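Long-range contact in 4'-phospho-dehydrooxetanocin synthase (Bacillus megaterium, PDB 5UL3), which catalyses the cobalamin-dependent radical SAM ring contraction of dAMP to an oxetane aldehyde in the biosynthesis of oxetanocin A: residues Trp600-Leu614 and Leu626-Leu640. Numbering follows the deposited sequence.
Sequences WIDSNFGVMYTIKSL and LYSYMETHREISHFL. With EDO (1,2-ethanediol), chain T; EDO (1,2-ethanediol), chain H.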
loop_
_atom_site.group_PDB
_atom_site.type_symbol
_atom_site.label_atom_id
_atom_site.label_comp_id
_atom_site.label_asym_id
_atom_site.label_seq_id
_atom_site.Cartn_x
_atom_site.Cartn_y
_atom_site.Cartn_z
ATOM N N TRP A 600 -27.464 -2.711 1.062
ATOM C CA TRP A 600 -27.383 -3.775 0.069
ATOM C C TRP A 600 -26.099 -4.571 0.252
ATOM O O TRP A 600 -26.123 -5.801 0.317
ATOM C CB TRP A 600 -27.440 -3.173 -1.333
ATOM C CG TRP A 600 -27.265 -4.157 -2.448
ATOM C CD1 TRP A 600 -26.096 -4.468 -3.105
ATOM C CD2 TRP A 600 -28.296 -4.931 -3.073
ATOM N NE1 TRP A 600 -26.349 -5.396 -4.099
ATOM C CE2 TRP A 600 -27.689 -5.696 -4.095
ATOM C CE3 TRP A 600 -29.674 -5.049 -2.873
ATOM C CZ2 TRP A 600 -28.417 -6.570 -4.904
ATOM C CZ3 TRP A 600 -30.394 -5.911 -3.685
ATOM C CH2 TRP A 600 -29.768 -6.658 -4.683
ATOM N N ILE A 601 -24.969 -3.872 0.347
ATOM C CA ILE A 601 -23.684 -4.546 0.533
ATOM C C ILE A 601 -23.705 -5.405 1.792
ATOM O O ILE A 601 -23.311 -6.578 1.773
ATOM C CB ILE A 601 -22.548 -3.510 0.567
ATOM C CG1 ILE A 601 -22.361 -2.940 -0.838
ATOM C CG2 ILE A 601 -21.264 -4.152 1.136
ATOM C CD1 ILE A 601 -21.592 -1.616 -0.898
ATOM N N ASP A 602 -24.182 -4.841 2.906
ATOM C CA ASP A 602 -24.223 -5.597 4.155
ATOM C C ASP A 602 -25.096 -6.843 4.025
ATOM O O ASP A 602 -24.773 -7.897 4.589
ATOM C CB ASP A 602 -24.741 -4.707 5.291
ATOM C CG ASP A 602 -23.767 -3.587 5.663
ATOM O OD1 ASP A 602 -22.610 -3.599 5.194
ATOM O OD2 ASP A 602 -24.168 -2.685 6.433
ATOM N N SER A 603 -26.200 -6.737 3.277
ATOM C CA SER A 603 -27.173 -7.819 3.144
ATOM C C SER A 603 -26.647 -8.997 2.331
ATOM O O SER A 603 -27.175 -10.109 2.457
ATOM C CB SER A 603 -28.459 -7.287 2.502
ATOM O OG SER A 603 -28.276 -6.953 1.129
ATOM N N ASN A 604 -25.637 -8.781 1.496
ATOM C CA ASN A 604 -25.077 -9.828 0.651
ATOM C C ASN A 604 -23.704 -10.275 1.103
ATOM O O ASN A 604 -23.132 -11.183 0.489
ATOM C CB ASN A 604 -24.978 -9.346 -0.797
ATOM C CG ASN A 604 -26.323 -9.024 -1.387
ATOM O OD1 ASN A 604 -27.283 -9.759 -1.187
ATOM N ND2 ASN A 604 -26.404 -7.920 -2.117
ATOM N N PHE A 605 -23.164 -9.657 2.154
ATOM C CA PHE A 605 -21.748 -9.810 2.458
ATOM C C PHE A 605 -21.402 -11.253 2.806
ATOM O O PHE A 605 -20.406 -11.794 2.315
ATOM C CB PHE A 605 -21.344 -8.884 3.603
ATOM C CG PHE A 605 -19.899 -9.010 3.960
ATOM C CD1 PHE A 605 -18.950 -8.267 3.283
ATOM C CD2 PHE A 605 -19.481 -9.911 4.925
ATOM C CE1 PHE A 605 -17.606 -8.402 3.587
ATOM C CE2 PHE A 605 -18.143 -10.047 5.233
ATOM C CZ PHE A 605 -17.208 -9.293 4.561
ATOM N N GLY A 606 -22.204 -11.885 3.663
ATOM C CA GLY A 606 -21.845 -13.217 4.142
ATOM C C GLY A 606 -21.802 -14.242 3.027
ATOM O O GLY A 606 -20.834 -15.004 2.897
ATOM N N VAL A 607 -22.845 -14.268 2.197
ATOM C CA VAL A 607 -22.911 -15.225 1.097
ATOM C C VAL A 607 -21.837 -14.920 0.055
ATOM O O VAL A 607 -21.147 -15.825 -0.427
ATOM C CB VAL A 607 -24.320 -15.230 0.472
ATOM C CG1 VAL A 607 -24.363 -16.143 -0.724
ATOM C CG2 VAL A 607 -25.357 -15.663 1.489
ATOM N N MET A 608 -21.676 -13.646 -0.320
ATOM C CA MET A 608 -20.667 -13.334 -1.332
ATOM C C MET A 608 -19.246 -13.525 -0.807
ATOM O O MET A 608 -18.354 -13.941 -1.567
ATOM C CB MET A 608 -20.858 -11.913 -1.864
ATOM C CG MET A 608 -22.140 -11.744 -2.666
ATOM S SD MET A 608 -22.530 -13.095 -3.806
ATOM C CE MET A 608 -21.045 -13.140 -4.826
ATOM N N TYR A 609 -19.005 -13.245 0.476
ATOM C CA TYR A 609 -17.701 -13.569 1.044
ATOM C C TYR A 609 -17.435 -15.067 0.961
ATOM O O TYR A 609 -16.322 -15.498 0.632
ATOM C CB TYR A 609 -17.623 -13.097 2.496
ATOM C CG TYR A 609 -16.348 -13.484 3.224
ATOM C CD1 TYR A 609 -15.241 -12.646 3.214
ATOM C CD2 TYR A 609 -16.261 -14.678 3.934
ATOM C CE1 TYR A 609 -14.076 -12.991 3.884
ATOM C CE2 TYR A 609 -15.103 -15.029 4.606
ATOM C CZ TYR A 609 -14.015 -14.182 4.580
ATOM O OH TYR A 609 -12.861 -14.527 5.247
ATOM N N THR A 610 -18.452 -15.875 1.250
ATOM C CA THR A 610 -18.278 -17.327 1.219
ATOM C C THR A 610 -17.989 -17.821 -0.197
ATOM O O THR A 610 -17.094 -18.650 -0.404
ATOM C CB THR A 610 -19.522 -18.002 1.785
ATOM O OG1 THR A 610 -19.756 -17.512 3.108
ATOM C CG2 THR A 610 -19.338 -19.531 1.829
ATOM N N ILE A 611 -18.739 -17.323 -1.182
ATOM C CA ILE A 611 -18.501 -17.676 -2.581
ATOM C C ILE A 611 -17.084 -17.301 -2.987
ATOM O O ILE A 611 -16.378 -18.076 -3.647
ATOM C CB ILE A 611 -19.551 -16.993 -3.472
ATOM C CG1 ILE A 611 -20.910 -17.695 -3.303
ATOM C CG2 ILE A 611 -19.094 -16.939 -4.945
ATOM C CD1 ILE A 611 -22.066 -16.935 -3.888
ATOM N N LYS A 612 -16.640 -16.112 -2.586
ATOM C CA LYS A 612 -15.285 -15.683 -2.922
ATOM C C LYS A 612 -14.245 -16.578 -2.258
ATOM O O LYS A 612 -13.230 -16.931 -2.875
ATOM C CB LYS A 612 -15.103 -14.220 -2.507
ATOM C CG LYS A 612 -14.017 -13.448 -3.237
ATOM C CD LYS A 612 -14.405 -11.956 -3.297
ATOM C CE LYS A 612 -15.303 -11.556 -2.109
ATOM N NZ LYS A 612 -15.715 -10.113 -2.093
ATOM N N SER A 613 -14.481 -16.948 -0.998
ATOM C CA SER A 613 -13.569 -17.830 -0.276
ATOM C C SER A 613 -13.492 -19.211 -0.924
ATOM O O SER A 613 -12.403 -19.784 -1.051
ATOM C CB SER A 613 -14.015 -17.954 1.181
ATOM O OG SER A 613 -13.219 -18.885 1.887
ATOM N N LEU A 614 -14.638 -19.770 -1.322
ATOM C CA LEU A 614 -14.630 -21.063 -2.005
ATOM C C LEU A 614 -13.932 -20.967 -3.352
ATOM O O LEU A 614 -13.250 -21.912 -3.769
ATOM C CB LEU A 614 -16.061 -21.577 -2.193
ATOM C CG LEU A 614 -16.783 -21.950 -0.905
ATOM C CD1 LEU A 614 -18.259 -22.159 -1.186
ATOM C CD2 LEU A 614 -16.177 -23.216 -0.306
ATOM N N LEU A 626 -18.398 -20.564 -9.697
ATOM C CA LEU A 626 -18.393 -19.574 -8.625
ATOM C C LEU A 626 -18.088 -18.179 -9.157
ATOM O O LEU A 626 -18.634 -17.186 -8.668
ATOM C CB LEU A 626 -17.365 -19.964 -7.569
ATOM C CG LEU A 626 -17.659 -21.262 -6.809
ATOM C CD1 LEU A 626 -16.420 -21.801 -6.096
ATOM C CD2 LEU A 626 -18.787 -21.019 -5.811
ATOM N N TYR A 627 -17.194 -18.080 -10.140
ATOM C CA TYR A 627 -16.907 -16.775 -10.718
ATOM C C TYR A 627 -18.134 -16.211 -11.414
ATOM O O TYR A 627 -18.407 -15.002 -11.326
ATOM C CB TYR A 627 -15.721 -16.869 -11.680
ATOM C CG TYR A 627 -15.144 -15.501 -12.027
ATOM C CD1 TYR A 627 -14.226 -14.889 -11.189
ATOM C CD2 TYR A 627 -15.516 -14.849 -13.189
ATOM C CE1 TYR A 627 -13.691 -13.645 -11.497
ATOM C CE2 TYR A 627 -14.989 -13.593 -13.514
ATOM C CZ TYR A 627 -14.079 -13.007 -12.662
ATOM O OH TYR A 627 -13.558 -11.770 -12.971
ATOM N N SER A 628 -18.914 -17.075 -12.080
ATOM C CA SER A 628 -20.103 -16.594 -12.767
ATOM C C SER A 628 -21.113 -16.033 -11.772
ATOM O O SER A 628 -21.806 -15.056 -12.080
ATOM C CB SER A 628 -20.724 -17.703 -13.629
ATOM O OG SER A 628 -21.631 -18.497 -12.875
ATOM N N TYR A 629 -21.213 -16.634 -10.580
ATOM C CA TYR A 629 -22.032 -16.033 -9.526
ATOM C C TYR A 629 -21.541 -14.626 -9.198
ATOM O O TYR A 629 -22.334 -13.691 -9.062
ATOM C CB TYR A 629 -21.987 -16.854 -8.249
ATOM C CG TYR A 629 -22.376 -18.309 -8.347
ATOM C CD1 TYR A 629 -23.307 -18.760 -9.270
ATOM C CD2 TYR A 629 -21.806 -19.218 -7.483
ATOM C CE1 TYR A 629 -23.651 -20.147 -9.316
ATOM C CE2 TYR A 629 -22.129 -20.551 -7.519
ATOM C CZ TYR A 629 -23.052 -21.010 -8.431
ATOM O OH TYR A 629 -23.341 -22.370 -8.412
ATOM N N MET A 630 -20.230 -14.480 -9.022
ATOM C CA MET A 630 -19.672 -13.172 -8.688
ATOM C C MET A 630 -19.926 -12.153 -9.791
ATOM O O MET A 630 -20.238 -10.993 -9.503
ATOM C CB MET A 630 -18.182 -13.311 -8.385
ATOM C CG MET A 630 -17.934 -13.880 -6.998
ATOM S SD MET A 630 -16.187 -14.144 -6.637
ATOM C CE MET A 630 -15.931 -15.612 -7.556
ATOM N N GLU A 631 -19.802 -12.559 -11.062
ATOM C CA GLU A 631 -20.118 -11.642 -12.158
ATOM C C GLU A 631 -21.577 -11.221 -12.121
ATOM O O GLU A 631 -21.907 -10.056 -12.366
ATOM C CB GLU A 631 -19.832 -12.292 -13.512
ATOM C CG GLU A 631 -18.382 -12.653 -13.787
ATOM C CD GLU A 631 -18.239 -13.352 -15.128
ATOM O OE1 GLU A 631 -19.003 -14.313 -15.385
ATOM O OE2 GLU A 631 -17.396 -12.919 -15.936
ATOM N N THR A 632 -22.474 -12.180 -11.873
ATOM C CA THR A 632 -23.890 -11.868 -11.850
ATOM C C THR A 632 -24.224 -10.937 -10.695
ATOM O O THR A 632 -24.997 -9.982 -10.862
ATOM C CB THR A 632 -24.685 -13.174 -11.774
ATOM O OG1 THR A 632 -24.393 -13.932 -12.948
ATOM C CG2 THR A 632 -26.172 -12.896 -11.718
ATOM N N HIS A 633 -23.648 -11.203 -9.523
ATOM C CA HIS A 633 -23.841 -10.332 -8.366
ATOM C C HIS A 633 -23.420 -8.896 -8.666
ATOM O O HIS A 633 -24.136 -7.946 -8.325
ATOM C CB HIS A 633 -23.045 -10.870 -7.182
ATOM C CG HIS A 633 -22.924 -9.910 -6.042
ATOM N ND1 HIS A 633 -21.719 -9.363 -5.654
ATOM C CD2 HIS A 633 -23.855 -9.407 -5.197
ATOM C CE1 HIS A 633 -21.917 -8.564 -4.619
ATOM N NE2 HIS A 633 -23.205 -8.576 -4.323
ATOM N N ARG A 634 -22.258 -8.724 -9.298
ATOM C CA ARG A 634 -21.790 -7.382 -9.642
ATOM C C ARG A 634 -22.759 -6.702 -10.593
ATOM O O ARG A 634 -23.069 -5.515 -10.445
ATOM C CB ARG A 634 -20.396 -7.466 -10.268
ATOM C CG ARG A 634 -19.851 -6.117 -10.733
ATOM C CD ARG A 634 -18.574 -6.320 -11.558
ATOM N NE ARG A 634 -17.463 -6.870 -10.778
ATOM C CZ ARG A 634 -16.571 -6.135 -10.118
ATOM N NH1 ARG A 634 -16.645 -4.793 -10.117
ATOM N NH2 ARG A 634 -15.594 -6.743 -9.464
ATOM N N GLU A 635 -23.234 -7.443 -11.585
ATOM C CA GLU A 635 -24.217 -6.928 -12.526
ATOM C C GLU A 635 -25.494 -6.504 -11.803
ATOM O O GLU A 635 -26.004 -5.394 -12.007
ATOM C CB GLU A 635 -24.473 -8.027 -13.559
ATOM C CG GLU A 635 -25.310 -7.709 -14.753
ATOM C CD GLU A 635 -25.323 -8.889 -15.713
ATOM O OE1 GLU A 635 -24.282 -9.134 -16.357
ATOM O OE2 GLU A 635 -26.348 -9.600 -15.785
ATOM N N ILE A 636 -26.003 -7.362 -10.916
ATOM C CA ILE A 636 -27.219 -7.031 -10.171
ATOM C C ILE A 636 -26.988 -5.808 -9.292
ATOM O O ILE A 636 -27.869 -4.951 -9.152
ATOM C CB ILE A 636 -27.690 -8.238 -9.334
ATOM C CG1 ILE A 636 -28.062 -9.422 -10.231
ATOM C CG2 ILE A 636 -28.873 -7.849 -8.450
ATOM C CD1 ILE A 636 -28.277 -10.727 -9.420
ATOM N N SER A 637 -25.798 -5.704 -8.691
ATOM C CA SER A 637 -25.484 -4.554 -7.844
ATOM C C SER A 637 -25.390 -3.267 -8.656
ATOM O O SER A 637 -25.809 -2.204 -8.182
ATOM C CB SER A 637 -24.175 -4.797 -7.088
ATOM O OG SER A 637 -24.310 -5.895 -6.194
ATOM N N HIS A 638 -24.823 -3.329 -9.863
ATOM C CA HIS A 638 -24.783 -2.127 -10.690
ATOM C C HIS A 638 -26.191 -1.666 -11.044
ATOM O O HIS A 638 -26.529 -0.481 -10.919
ATOM C CB HIS A 638 -23.988 -2.357 -11.974
ATOM C CG HIS A 638 -24.117 -1.219 -12.938
ATOM N ND1 HIS A 638 -23.350 -0.077 -12.838
ATOM C CD2 HIS A 638 -24.969 -1.011 -13.971
ATOM C CE1 HIS A 638 -23.708 0.776 -13.786
ATOM N NE2 HIS A 638 -24.691 0.234 -14.485
ATOM N N PHE A 639 -27.025 -2.585 -11.509
ATOM C CA PHE A 639 -28.323 -2.146 -11.991
ATOM C C PHE A 639 -29.307 -1.893 -10.863
ATOM O O PHE A 639 -30.354 -1.280 -11.106
ATOM C CB PHE A 639 -28.860 -3.146 -13.010
ATOM C CG PHE A 639 -28.164 -3.054 -14.330
ATOM C CD1 PHE A 639 -28.341 -1.938 -15.137
ATOM C CD2 PHE A 639 -27.296 -4.044 -14.747
ATOM C CE1 PHE A 639 -27.676 -1.825 -16.360
ATOM C CE2 PHE A 639 -26.621 -3.934 -15.955
ATOM C CZ PHE A 639 -26.809 -2.828 -16.764
ATOM N N LEU A 640 -28.976 -2.298 -9.637
ATOM C CA LEU A 640 -29.725 -1.826 -8.480
ATOM C C LEU A 640 -29.764 -0.305 -8.443
ATOM O O LEU A 640 -30.835 0.299 -8.304
ATOM C CB LEU A 640 -29.109 -2.352 -7.190
ATOM C CG LEU A 640 -29.555 -1.574 -5.953
ATOM C CD1 LEU A 640 -31.039 -1.894 -5.573
ATOM C CD2 LEU A 640 -28.618 -1.822 -4.780
HETATM C C1 EDO T . -16.460 -10.717 -10.873
HETATM O O1 EDO T . -16.897 -9.534 -11.561
HETATM C C2 EDO T . -15.249 -10.383 -10.027
HETATM O O2 EDO T . -15.662 -9.513 -8.979
HETATM C C1 EDO H . -21.401 0.828 -10.009
HETATM O O1 EDO H . -21.224 0.177 -11.274
HETATM C C2 EDO H . -20.012 1.228 -9.507
HETATM O O2 EDO H . -20.162 1.969 -8.302
HETATM O O HOH W 1 -23.616 -6.589 -2.390
#
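Trp600 and Ser637 tie together two helices of the C-terminal helix bundle, 588-617 and 620-648, which form a helical hairpin; the segments run roughly antiparallel at 145°, their axes 9.6 Å apart at closest approach. The Trp600 indole reaches across because chi1 (176°) turns its CG away from the backbone N, and its NE1 donates to Ser637 OG over 3.0 Å, nearly in the ring plane (N-H...O angle 160°). That hydroxyl donates to His633 O, one turn back. Leu640 CD2 lies over one indole face, 3.7 Å from the centroid of the five-membered ring, while Asn604 ND2, from the same helix as Trp600, lies above the opposite face toward its rim.

Farther along, Met608, bent at chi2 and chi3, sets CG over the centre of the His633 imidazole, 3.6 Å from its centroid, and SD follows over the same face. A water at the ring edge bridges His633 NE2 (2.8 Å) and Asn604 ND2 (3.1 Å), accepting from the amide; Asn604 OD1 is taken by Trp728. Beyond, Ile611 CG2 meets Met630 CG at 3.9 Å, and Leu626 CD1 packs on Leu614 CB. The interface is thus mainly apolar, with one direct hydrogen bond and one water bridge serving the polar groups at the Trp600 end.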